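Local coordinates for DUF2020 domain-containing protein (Corynebacterium diphtheriae, PDB 3V7B) that is of unknown function but belongs to the DUF2020 family, which is grouped with the Mog1p/PsbP-like clan, at residues R108-Y117 against V128-E139; G24-S33 against Q47-C58. One frame throughout, in Å; residues are numbered along the deposited sequence. Where two conformers were deposited one is given.

Contact 1: residues R108-Y117 against V128-E139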
loop_
_atom_site.group_PDB
_atom_site.type_symbol
_atom_site.label_atom_id
_atom_site.label_comp_id
_atom_site.label_asym_id
_atom_site.label_seq_id
_atom_site.Cartn_x
_atom_site.Cartn_y
_atom_site.Cartn_z
ATOM N N ARG A 108 -6.429 -5.289 8.891
ATOM C CA ARG A 108 -5.011 -5.469 9.019
ATOM C C ARG A 108 -4.777 -6.898 9.532
ATOM O O ARG A 108 -5.660 -7.485 10.183
ATOM C CB ARG A 108 -4.384 -4.437 9.981
ATOM C CG ARG A 108 -5.014 -4.392 11.353
ATOM C CD ARG A 108 -4.257 -3.543 12.348
ATOM N NE ARG A 108 -5.007 -3.512 13.618
ATOM C CZ ARG A 108 -4.528 -3.046 14.778
ATOM N NH1 ARG A 108 -3.299 -2.528 14.831
ATOM N NH2 ARG A 108 -5.288 -3.079 15.888
ATOM N N ALA A 109 -3.623 -7.450 9.201
ATOM C CA ALA A 109 -3.264 -8.827 9.527
ATOM C C ALA A 109 -1.752 -8.946 9.283
ATOM O O ALA A 109 -1.200 -8.301 8.325
ATOM C CB ALA A 109 -3.995 -9.824 8.633
ATOM N N GLY A 110 -1.077 -9.697 10.160
ATOM C CA GLY A 110 0.333 -9.978 9.989
ATOM C C GLY A 110 0.519 -11.478 10.212
ATOM O O GLY A 110 0.127 -11.960 11.249
ATOM N N HIS A 111 1.014 -12.225 9.219
ATOM C CA HIS A 111 1.231 -13.707 9.351
ATOM C C HIS A 111 2.595 -14.104 8.832
ATOM O O HIS A 111 3.395 -13.249 8.475
ATOM C CB HIS A 111 0.171 -14.478 8.566
ATOM C CG HIS A 111 -1.243 -14.104 8.909
ATOM N ND1 HIS A 111 -1.754 -14.225 10.165
ATOM C CD2 HIS A 111 -2.276 -13.613 8.107
ATOM C CE1 HIS A 111 -3.040 -13.815 10.167
ATOM N NE2 HIS A 111 -3.362 -13.442 8.905
ATOM N N GLU A 112 2.881 -15.409 8.723
ATOM C CA GLU A 112 4.171 -15.872 8.200
ATOM C C GLU A 112 4.406 -15.413 6.739
ATOM O O GLU A 112 5.548 -15.154 6.328
ATOM C CB GLU A 112 4.302 -17.411 8.381
ATOM C CG GLU A 112 2.976 -18.179 8.563
ATOM C CD GLU A 112 2.329 -18.017 9.947
ATOM O OE1 GLU A 112 1.164 -17.564 10.012
ATOM O OE2 GLU A 112 2.993 -18.320 10.968
ATOM N N GLU A 113 3.306 -15.256 5.989
ATOM C CA GLU A 113 3.296 -14.898 4.528
ATOM C C GLU A 113 3.501 -13.403 4.229
ATOM O O GLU A 113 3.689 -13.024 3.049
ATOM C CB GLU A 113 1.923 -15.248 3.907
ATOM C CG GLU A 113 1.620 -16.723 3.684
ATOM C CD GLU A 113 1.470 -17.472 4.988
ATOM O OE1 GLU A 113 0.769 -16.943 5.903
ATOM O OE2 GLU A 113 2.094 -18.556 5.094
ATOM N N GLY A 114 3.456 -12.580 5.284
ATOM C CA GLY A 114 3.493 -11.129 5.160
ATOM C C GLY A 114 2.354 -10.442 5.892
ATOM O O GLY A 114 1.617 -11.062 6.676
ATOM N N ALA A 115 2.170 -9.135 5.609
ATOM C CA ALA A 115 1.255 -8.347 6.376
ATOM C C ALA A 115 0.499 -7.486 5.392
ATOM O O ALA A 115 1.027 -7.170 4.354
ATOM C CB ALA A 115 1.999 -7.464 7.386
ATOM N N VAL A 116 -0.661 -7.026 5.809
ATOM C CA VAL A 116 -1.455 -6.063 5.045
ATOM C C VAL A 116 -2.108 -5.043 5.975
ATOM O O VAL A 116 -2.413 -5.317 7.145
ATOM C CB VAL A 116 -2.539 -6.773 4.184
ATOM C CG1 VAL A 116 -3.561 -7.500 5.105
ATOM C CG2 VAL A 116 -3.152 -5.816 3.107
ATOM N N TYR A 117 -2.336 -3.850 5.443
ATOM C CA TYR A 117 -3.020 -2.836 6.155
ATOM C C TYR A 117 -3.774 -2.070 5.094
ATOM O O TYR A 117 -3.172 -1.480 4.145
ATOM C CB TYR A 117 -2.068 -1.914 6.962
ATOM C CG TYR A 117 -2.794 -0.889 7.858
ATOM C CD1 TYR A 117 -2.998 -1.166 9.235
ATOM C CD2 TYR A 117 -3.231 0.343 7.375
ATOM C CE1 TYR A 117 -3.643 -0.283 10.064
ATOM C CE2 TYR A 117 -3.883 1.243 8.210
ATOM C CZ TYR A 117 -4.066 0.926 9.575
ATOM O OH TYR A 117 -4.693 1.768 10.460
ATOM N N VAL A 128 -1.315 -1.260 2.019
ATOM C CA VAL A 128 0.080 -1.471 2.097
ATOM C C VAL A 128 0.217 -2.943 2.413
ATOM O O VAL A 128 -0.496 -3.438 3.298
ATOM C CB VAL A 128 0.736 -0.630 3.222
ATOM C CG1 VAL A 128 2.179 -0.979 3.454
ATOM C CG2 VAL A 128 0.651 0.880 2.964
ATOM N N TRP A 129 1.086 -3.598 1.646
ATOM C CA TRP A 129 1.482 -4.961 1.879
ATOM C C TRP A 129 2.961 -4.904 2.276
ATOM O O TRP A 129 3.734 -4.104 1.725
ATOM C CB TRP A 129 1.357 -5.742 0.586
ATOM C CG TRP A 129 -0.035 -6.028 0.136
ATOM C CD1 TRP A 129 -0.858 -7.042 0.530
ATOM C CD2 TRP A 129 -0.761 -5.308 -0.881
ATOM N NE1 TRP A 129 -2.025 -7.034 -0.183
ATOM C CE2 TRP A 129 -2.033 -5.993 -1.042
ATOM C CE3 TRP A 129 -0.470 -4.204 -1.693
ATOM C CZ2 TRP A 129 -2.946 -5.597 -1.964
ATOM C CZ3 TRP A 129 -1.417 -3.773 -2.598
ATOM C CH2 TRP A 129 -2.618 -4.421 -2.752
ATOM N N SER A 130 3.337 -5.746 3.212
ATOM C CA SER A 130 4.724 -5.931 3.596
ATOM C C SER A 130 5.072 -7.411 3.562
ATOM O O SER A 130 4.232 -8.244 3.829
ATOM C CB SER A 130 4.961 -5.433 5.020
ATOM O OG SER A 130 6.199 -5.920 5.544
ATOM N N ASN A 131 6.337 -7.712 3.290
ATOM C CA ASN A 131 6.810 -9.109 3.311
ATOM C C ASN A 131 7.119 -9.564 4.728
ATOM O O ASN A 131 7.541 -10.697 4.918
ATOM C CB ASN A 131 8.014 -9.350 2.352
ATOM C CG ASN A 131 9.309 -8.729 2.850
ATOM O OD1 ASN A 131 9.322 -7.973 3.814
ATOM N ND2 ASN A 131 10.434 -9.066 2.179
ATOM N N GLN A 132 6.944 -8.656 5.705
ATOM C CA GLN A 132 7.244 -8.921 7.119
ATOM C C GLN A 132 6.023 -9.433 7.867
ATOM O O GLN A 132 4.909 -9.253 7.424
ATOM C CB GLN A 132 7.734 -7.616 7.776
ATOM C CG GLN A 132 8.933 -7.050 7.051
ATOM C CD GLN A 132 10.185 -7.886 7.226
ATOM O OE1 GLN A 132 10.526 -8.268 8.327
ATOM N NE2 GLN A 132 10.893 -8.147 6.137
ATOM N N GLN A 133 6.245 -10.032 9.019
ATOM C CA GLN A 133 5.170 -10.666 9.746
ATOM C C GLN A 133 4.400 -9.717 10.629
ATOM O O GLN A 133 3.296 -10.056 11.057
ATOM C CB GLN A 133 5.720 -11.775 10.590
ATOM C CG GLN A 133 6.402 -12.824 9.734
ATOM C CD GLN A 133 6.569 -14.117 10.496
ATOM O OE1 GLN A 133 5.661 -14.530 11.241
ATOM N NE2 GLN A 133 7.715 -14.769 10.312
ATOM N N GLN A 134 4.948 -8.523 10.838
ATOM C CA GLN A 134 4.352 -7.516 11.762
ATOM C C GLN A 134 3.502 -6.530 11.060
ATOM O O GLN A 134 4.050 -5.714 10.360
ATOM C CB GLN A 134 5.443 -6.735 12.450
ATOM C CG GLN A 134 6.430 -7.606 13.214
ATOM C CD GLN A 134 7.468 -8.371 12.342
ATOM O OE1 GLN A 134 7.930 -7.897 11.297
ATOM N NE2 GLN A 134 7.830 -9.587 12.805
ATOM N N SER A 135 2.200 -6.532 11.328
ATOM C CA SER A 135 1.253 -5.653 10.622
ATOM C C SER A 135 1.508 -4.177 11.048
ATOM O O SER A 135 1.125 -3.235 10.341
ATOM C CB SER A 135 -0.200 -6.066 10.914
ATOM O OG SER A 135 -0.495 -5.952 12.282
ATOM N N LEU A 136 2.146 -3.984 12.226
ATOM C CA LEU A 136 2.538 -2.657 12.628
ATOM C C LEU A 136 3.397 -1.999 11.555
ATOM O O LEU A 136 3.272 -0.841 11.345
ATOM C CB LEU A 136 3.266 -2.629 14.001
ATOM C CG LEU A 136 3.648 -1.231 14.575
ATOM C CD1 LEU A 136 2.502 -0.205 14.570
ATOM C CD2 LEU A 136 4.307 -1.361 15.971
ATOM N N LYS A 137 4.246 -2.735 10.852
ATOM C CA LYS A 137 5.098 -2.137 9.829
ATOM C C LYS A 137 4.297 -1.517 8.664
ATOM O O LYS A 137 4.533 -0.380 8.247
ATOM C CB LYS A 137 6.139 -3.148 9.352
ATOM C CG LYS A 137 7.191 -3.388 10.430
ATOM C CD LYS A 137 8.088 -4.575 10.055
ATOM C CE LYS A 137 9.177 -4.834 11.091
ATOM N NZ LYS A 137 10.233 -5.801 10.556
ATOM N N ALA A 138 3.311 -2.268 8.211
ATOM C CA ALA A 138 2.380 -1.894 7.175
ATOM C C ALA A 138 1.526 -0.720 7.660
ATOM O O ALA A 138 1.256 0.257 6.909
ATOM C CB ALA A 138 1.492 -3.091 6.802
ATOM N N GLU A 139 1.127 -0.773 8.908
ATOM C CA GLU A 139 0.326 0.317 9.496
ATOM C C GLU A 139 1.094 1.634 9.523
ATOM O O GLU A 139 0.572 2.650 9.197
ATOM C CB GLU A 139 -0.100 -0.068 10.888
ATOM C CG GLU A 139 -0.838 1.024 11.613
ATOM C CD GLU A 139 -1.393 0.527 12.951
ATOM O OE1 GLU A 139 -1.720 -0.679 13.066
ATOM O OE2 GLU A 139 -1.515 1.362 13.848
HETATM O O HOH W 1 4.362 -17.008 13.185
#

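Contact 2: residues G24-S33 against Q47-C58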
loop_
_atom_site.group_PDB
_atom_site.type_symbol
_atom_site.label_atom_id
_atom_site.label_comp_id
_atom_site.label_asym_id
_atom_site.label_seq_id
_atom_site.Cartn_x
_atom_site.Cartn_y
_atom_site.Cartn_z
ATOM N N GLY A 24 14.581 -0.659 -10.933
ATOM C CA GLY A 24 14.209 0.746 -11.036
ATOM C C GLY A 24 14.898 1.626 -9.975
ATOM O O GLY A 24 15.363 1.152 -8.885
ATOM N N PHE A 25 14.903 2.922 -10.290
ATOM C CA PHE A 25 15.540 3.933 -9.446
ATOM C C PHE A 25 14.578 4.974 -8.864
ATOM O O PHE A 25 14.989 5.703 -7.938
ATOM C CB PHE A 25 16.653 4.686 -10.249
ATOM C CG PHE A 25 16.150 5.366 -11.510
ATOM C CD1 PHE A 25 16.541 4.905 -12.780
ATOM C CD2 PHE A 25 15.277 6.457 -11.444
ATOM C CE1 PHE A 25 16.058 5.522 -13.941
ATOM C CE2 PHE A 25 14.811 7.074 -12.598
ATOM C CZ PHE A 25 15.197 6.618 -13.842
ATOM N N GLU A 26 13.356 5.081 -9.427
ATOM C CA GLU A 26 12.497 6.291 -9.307
ATOM C C GLU A 26 11.870 6.202 -7.959
ATOM O O GLU A 26 11.307 5.192 -7.607
ATOM C CB GLU A 26 11.433 6.379 -10.409
ATOM C CG GLU A 26 10.581 7.642 -10.389
ATOM C CD GLU A 26 11.394 8.924 -10.510
ATOM O OE1 GLU A 26 10.969 10.027 -10.054
ATOM O OE2 GLU A 26 12.501 8.814 -11.078
ATOM N N GLU A 27 12.014 7.250 -7.178
ATOM C CA GLU A 27 11.662 7.208 -5.818
ATOM C C GLU A 27 10.203 7.563 -5.621
ATOM O O GLU A 27 9.583 8.256 -6.460
ATOM C CB GLU A 27 12.599 8.087 -4.987
ATOM C CG GLU A 27 14.039 7.512 -4.999
ATOM C CD GLU A 27 15.003 8.189 -4.032
ATOM O OE1 GLU A 27 16.214 7.849 -4.137
ATOM O OE2 GLU A 27 14.576 9.074 -3.195
ATOM N N CYS A 28 9.665 7.074 -4.518
ATOM C CA CYS A 28 8.269 7.341 -4.169
ATOM C C CYS A 28 8.079 8.795 -3.815
ATOM O O CYS A 28 8.810 9.302 -2.960
ATOM C CB CYS A 28 7.924 6.537 -2.946
ATOM S SG CYS A 28 6.174 6.516 -2.593
ATOM N N PRO A 29 7.075 9.478 -4.403
ATOM C CA PRO A 29 6.953 10.924 -4.044
ATOM C C PRO A 29 6.559 11.195 -2.624
ATOM O O PRO A 29 6.850 12.291 -2.094
ATOM C CB PRO A 29 5.915 11.490 -5.046
ATOM C CG PRO A 29 5.882 10.502 -6.147
ATOM C CD PRO A 29 6.292 9.128 -5.577
ATOM N N TYR A 30 6.040 10.188 -1.934
ATOM C CA TYR A 30 5.511 10.443 -0.616
ATOM C C TYR A 30 6.078 9.569 0.501
ATOM O O TYR A 30 5.552 9.573 1.581
ATOM C CB TYR A 30 3.979 10.305 -0.627
ATOM C CG TYR A 30 3.461 9.074 -1.290
ATOM C CD1 TYR A 30 3.213 7.945 -0.544
ATOM C CD2 TYR A 30 3.203 9.038 -2.677
ATOM C CE1 TYR A 30 2.694 6.812 -1.124
ATOM C CE2 TYR A 30 2.696 7.888 -3.290
ATOM C CZ TYR A 30 2.453 6.796 -2.524
ATOM O OH TYR A 30 1.950 5.683 -3.120
ATOM N N LEU A 31 7.090 8.758 0.215
ATOM C CA LEU A 31 7.691 7.898 1.250
ATOM C C LEU A 31 9.209 7.920 0.978
ATOM O O LEU A 31 9.645 7.610 -0.130
ATOM C CB LEU A 31 7.190 6.483 1.156
ATOM C CG LEU A 31 5.782 6.186 1.645
ATOM C CD1 LEU A 31 5.461 4.688 1.551
ATOM C CD2 LEU A 31 5.560 6.682 3.089
ATOM N N ASP A 32 9.977 8.256 1.994
ATOM C CA ASP A 32 11.417 8.266 1.874
ATOM C C ASP A 32 11.976 6.852 1.862
ATOM O O ASP A 32 11.630 6.032 2.734
ATOM C CB ASP A 32 11.954 9.068 3.064
ATOM C CG ASP A 32 13.470 9.094 3.131
ATOM O OD1 ASP A 32 14.028 10.018 2.503
ATOM O OD2 ASP A 32 14.097 8.206 3.825
ATOM N N SER A 33 12.854 6.568 0.886
ATOM C CA SER A 33 13.422 5.220 0.691
ATOM C C SER A 33 14.164 4.740 1.950
ATOM O O SER A 33 13.980 3.603 2.386
ATOM C CB SER A 33 14.363 5.186 -0.546
ATOM O OG SER A 33 13.862 6.143 -1.536
ATOM N N GLN A 47 13.462 0.310 -6.393
ATOM C CA GLN A 47 12.091 0.727 -6.171
ATOM C C GLN A 47 11.508 1.313 -7.418
ATOM O O GLN A 47 12.237 1.700 -8.263
ATOM C CB GLN A 47 12.007 1.719 -5.024
ATOM C CG GLN A 47 12.571 3.095 -5.323
ATOM C CD GLN A 47 12.738 3.867 -4.033
ATOM O OE1 GLN A 47 13.841 3.939 -3.514
ATOM N NE2 GLN A 47 11.652 4.402 -3.506
ATOM N N GLY A 48 10.181 1.324 -7.531
ATOM C CA GLY A 48 9.524 1.984 -8.700
ATOM C C GLY A 48 8.152 2.500 -8.335
ATOM O O GLY A 48 7.716 2.326 -7.206
ATOM N N VAL A 49 7.596 3.256 -9.262
ATOM C CA VAL A 49 6.345 3.882 -9.126
ATOM C C VAL A 49 5.477 3.432 -10.329
ATOM O O VAL A 49 5.988 3.160 -11.441
ATOM C CB VAL A 49 6.441 5.430 -9.211
ATOM C CG1 VAL A 49 7.335 6.003 -8.104
ATOM C CG2 VAL A 49 7.010 5.831 -10.563
ATOM N N ASP A 50 4.168 3.413 -10.098
ATOM C CA ASP A 50 3.205 3.026 -11.102
ATOM C C ASP A 50 2.275 4.176 -11.232
ATOM O O ASP A 50 1.415 4.371 -10.382
ATOM C CB ASP A 50 2.520 1.697 -10.682
ATOM C CG ASP A 50 1.442 1.201 -11.706
ATOM O OD1 ASP A 50 1.042 1.967 -12.633
ATOM O OD2 ASP A 50 1.044 0.028 -11.577
ATOM N N THR A 51 2.439 4.954 -12.305
ATOM C CA THR A 51 1.695 6.184 -12.517
ATOM C C THR A 51 0.340 5.954 -13.189
ATOM O O THR A 51 -0.328 6.929 -13.622
ATOM C CB THR A 51 2.498 7.149 -13.384
ATOM O OG1 THR A 51 2.830 6.494 -14.604
ATOM C CG2 THR A 51 3.755 7.532 -12.654
ATOM N N ARG A 52 -0.063 4.691 -13.321
ATOM C CA ARG A 52 -1.500 4.446 -13.730
ATOM C C ARG A 52 -2.518 5.018 -12.760
ATOM O O ARG A 52 -3.626 5.435 -13.159
ATOM C CB ARG A 52 -1.786 2.970 -13.997
ATOM C CG ARG A 52 -1.046 2.451 -15.195
ATOM C CD ARG A 52 -1.269 0.949 -15.389
ATOM N NE ARG A 52 -0.890 0.228 -14.172
ATOM C CZ ARG A 52 -1.329 -0.998 -13.843
ATOM N NH1 ARG A 52 -2.131 -1.685 -14.665
ATOM N NH2 ARG A 52 -0.958 -1.583 -12.694
ATOM N N PHE A 53 -2.093 5.116 -11.521
ATOM C CA PHE A 53 -2.938 5.623 -10.418
ATOM C C PHE A 53 -2.748 7.123 -10.320
ATOM O O PHE A 53 -1.641 7.578 -10.495
ATOM C CB PHE A 53 -2.548 4.929 -9.149
ATOM C CG PHE A 53 -2.629 3.414 -9.256
ATOM C CD1 PHE A 53 -3.821 2.725 -9.029
ATOM C CD2 PHE A 53 -1.545 2.702 -9.645
ATOM C CE1 PHE A 53 -3.911 1.301 -9.171
ATOM C CE2 PHE A 53 -1.587 1.298 -9.771
ATOM C CZ PHE A 53 -2.767 0.599 -9.534
ATOM N N ASP A 54 -3.808 7.856 -10.014
ATOM C CA ASP A 54 -3.681 9.331 -9.844
ATOM C C ASP A 54 -2.509 9.651 -8.887
ATOM O O ASP A 54 -1.637 10.482 -9.184
ATOM C CB ASP A 54 -4.948 9.962 -9.263
ATOM C CG ASP A 54 -6.201 9.765 -10.123
ATOM O OD1 ASP A 54 -6.096 9.308 -11.285
ATOM O OD2 ASP A 54 -7.282 10.075 -9.572
ATOM N N THR A 55 -2.499 8.976 -7.733
ATOM C CA THR A 55 -1.346 8.981 -6.839
ATOM C C THR A 55 -0.533 7.764 -7.169
ATOM O O THR A 55 -1.021 6.624 -6.982
ATOM C CB THR A 55 -1.753 8.936 -5.339
ATOM O OG1 THR A 55 -2.491 10.127 -5.042
ATOM C CG2 THR A 55 -0.513 8.883 -4.496
ATOM N N PRO A 56 0.699 7.958 -7.664
ATOM C CA PRO A 56 1.424 6.740 -8.061
ATOM C C PRO A 56 1.578 5.741 -6.966
ATOM O O PRO A 56 1.839 6.108 -5.844
ATOM C CB PRO A 56 2.806 7.277 -8.476
ATOM C CG PRO A 56 2.539 8.671 -8.912
ATOM C CD PRO A 56 1.567 9.137 -7.843
ATOM N N ALA A 57 1.423 4.471 -7.301
ATOM C CA ALA A 57 1.722 3.371 -6.409
ATOM C C ALA A 57 3.233 3.247 -6.307
ATOM O O ALA A 57 3.931 3.549 -7.270
ATOM C CB ALA A 57 1.133 2.108 -6.950
ATOM N N CYS A 58 3.733 2.840 -5.143
ATOM C CA CYS A 58 5.188 2.763 -4.914
ATOM C C CYS A 58 5.488 1.316 -4.485
ATOM O O CYS A 58 4.832 0.739 -3.610
ATOM C CB CYS A 58 5.669 3.733 -3.836
ATOM S SG CYS A 58 5.398 5.476 -4.274
HETATM O O HOH W 2 9.124 4.114 -5.208
HETATM O O HOH W 3 11.401 6.478 -1.974
#

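Contact 1: residues R108-Y117 against V128-E139
Tyr117, Ala115 and Glu139 bury the most surface here. The Tyr117 ring lies against Glu139: Glu139 CA sits over one face, 3.9 Å from the ring centroid and 20° off its normal, and the aliphatic chain continues along the ring, with Glu139 CG 3.5 Å from Tyr117 CE1. With its CG anti to the backbone N (chi1 176°) and the rest extended, Glu139 reaches past the ring to Arg108. There OE1 of Glu139 and NH1 of Arg108 form a salt bridge at 3.0 Å, whose N-H...O angle of 128° marks a weak hydrogen bond. The Tyr117 hydroxyl is hydrogen-bonded to the backbone O of Glu100. Tyr117 and Ala115 lie on strand 114-121, which forms a beta hairpin with strand 124-130, covered on the Ala115 and Tyr117 face by helix 135-149. Ala115 and Ser130 form a hydrogen-bonded pair, Ala115 N to Ser130 O and Ser130 N to Ala115 O both 2.9 Å. Ala115 CB lies 3.8 Å from Ser135 CA, and Ala138 CB packs at the same distance from Tyr117 CB. On the other face, Val116 CG2 makes a CH-pi contact over the five-membered ring of Trp129.

Contact 2: residues G24-S33 against Q47-C58
Cys28 and Cys58 are joined SG to SG at 2.1 Å, a disulfide that ties the irregular segment 24-33 to the hairpin of strands 46-50 and 57-61, at one edge of the antiparallel sheet. Its chi3 of 82° is close to the usual right angle. Cys28 SG stands over the centre of the Tyr30 ring, 3.6 Å above its plane, while Cys58 SG lies obliquely to it in a sulfur-aromatic contact, 4.2 Å from the centroid. At the ring edge and in its plane, Tyr30 OH donates to Pro56 O at 2.8 Å; the hydroxyl also lies in the plane of that carbonyl, and the bond holds the hydroxyl end of the ring at Pro56. Thr55 CG2 approaches obliquely, and side chains of helix 135-149, Ala145 and Leu149, also touch Tyr30.

Gln47 buries more surface than any other residue of the contact. Its CG sits between backbone N and carbonyl carbon, and the chain then runs extended and crosses Glu27, whose CG meets the amide 3.9 Å from Gln47 OE1. Gln47 OE1 comes within 3.0 Å of Ser33 OG, a bond left unsettled because the hydroxyl proton has another acceptor in reach. Gln47 NE2 gives its hydrogens to two waters, one of which also accepts from Cys28 N and donates to Leu31 O, so the buried amide is tied to the loop backbone through solvent. Val49 CG1 packs against Glu27 O and Pro29 CD, and Val49 CG2 against Glu26 CG. At the Gly24 end, Gln47 N donates to Gly24 O at 3.2 Å, nearly straight at the hydrogen (168°) but arriving 55° out of the carbonyl plane.

Both segments of contact 2 precede those of contact 1 in the sequence; the two centres, 20 Å apart, flank the middle of the molecule, and the nearest atoms are about 6 Å apart, without touching. Both reach the same seven-stranded antiparallel sheet. Contact 2 uses strands 46-50 and 57-61 at one edge, contact 1 strands 105-111, 114-121 and 124-130 toward the other, and strand 69-75 lies between the two groups. Helix 135-149 spans both: its first part belongs to contact 1, and farther along, its Ala145 and Leu149 meet Tyr30 of contact 2. An early loop and the last helix are thereby brought together on one sheet.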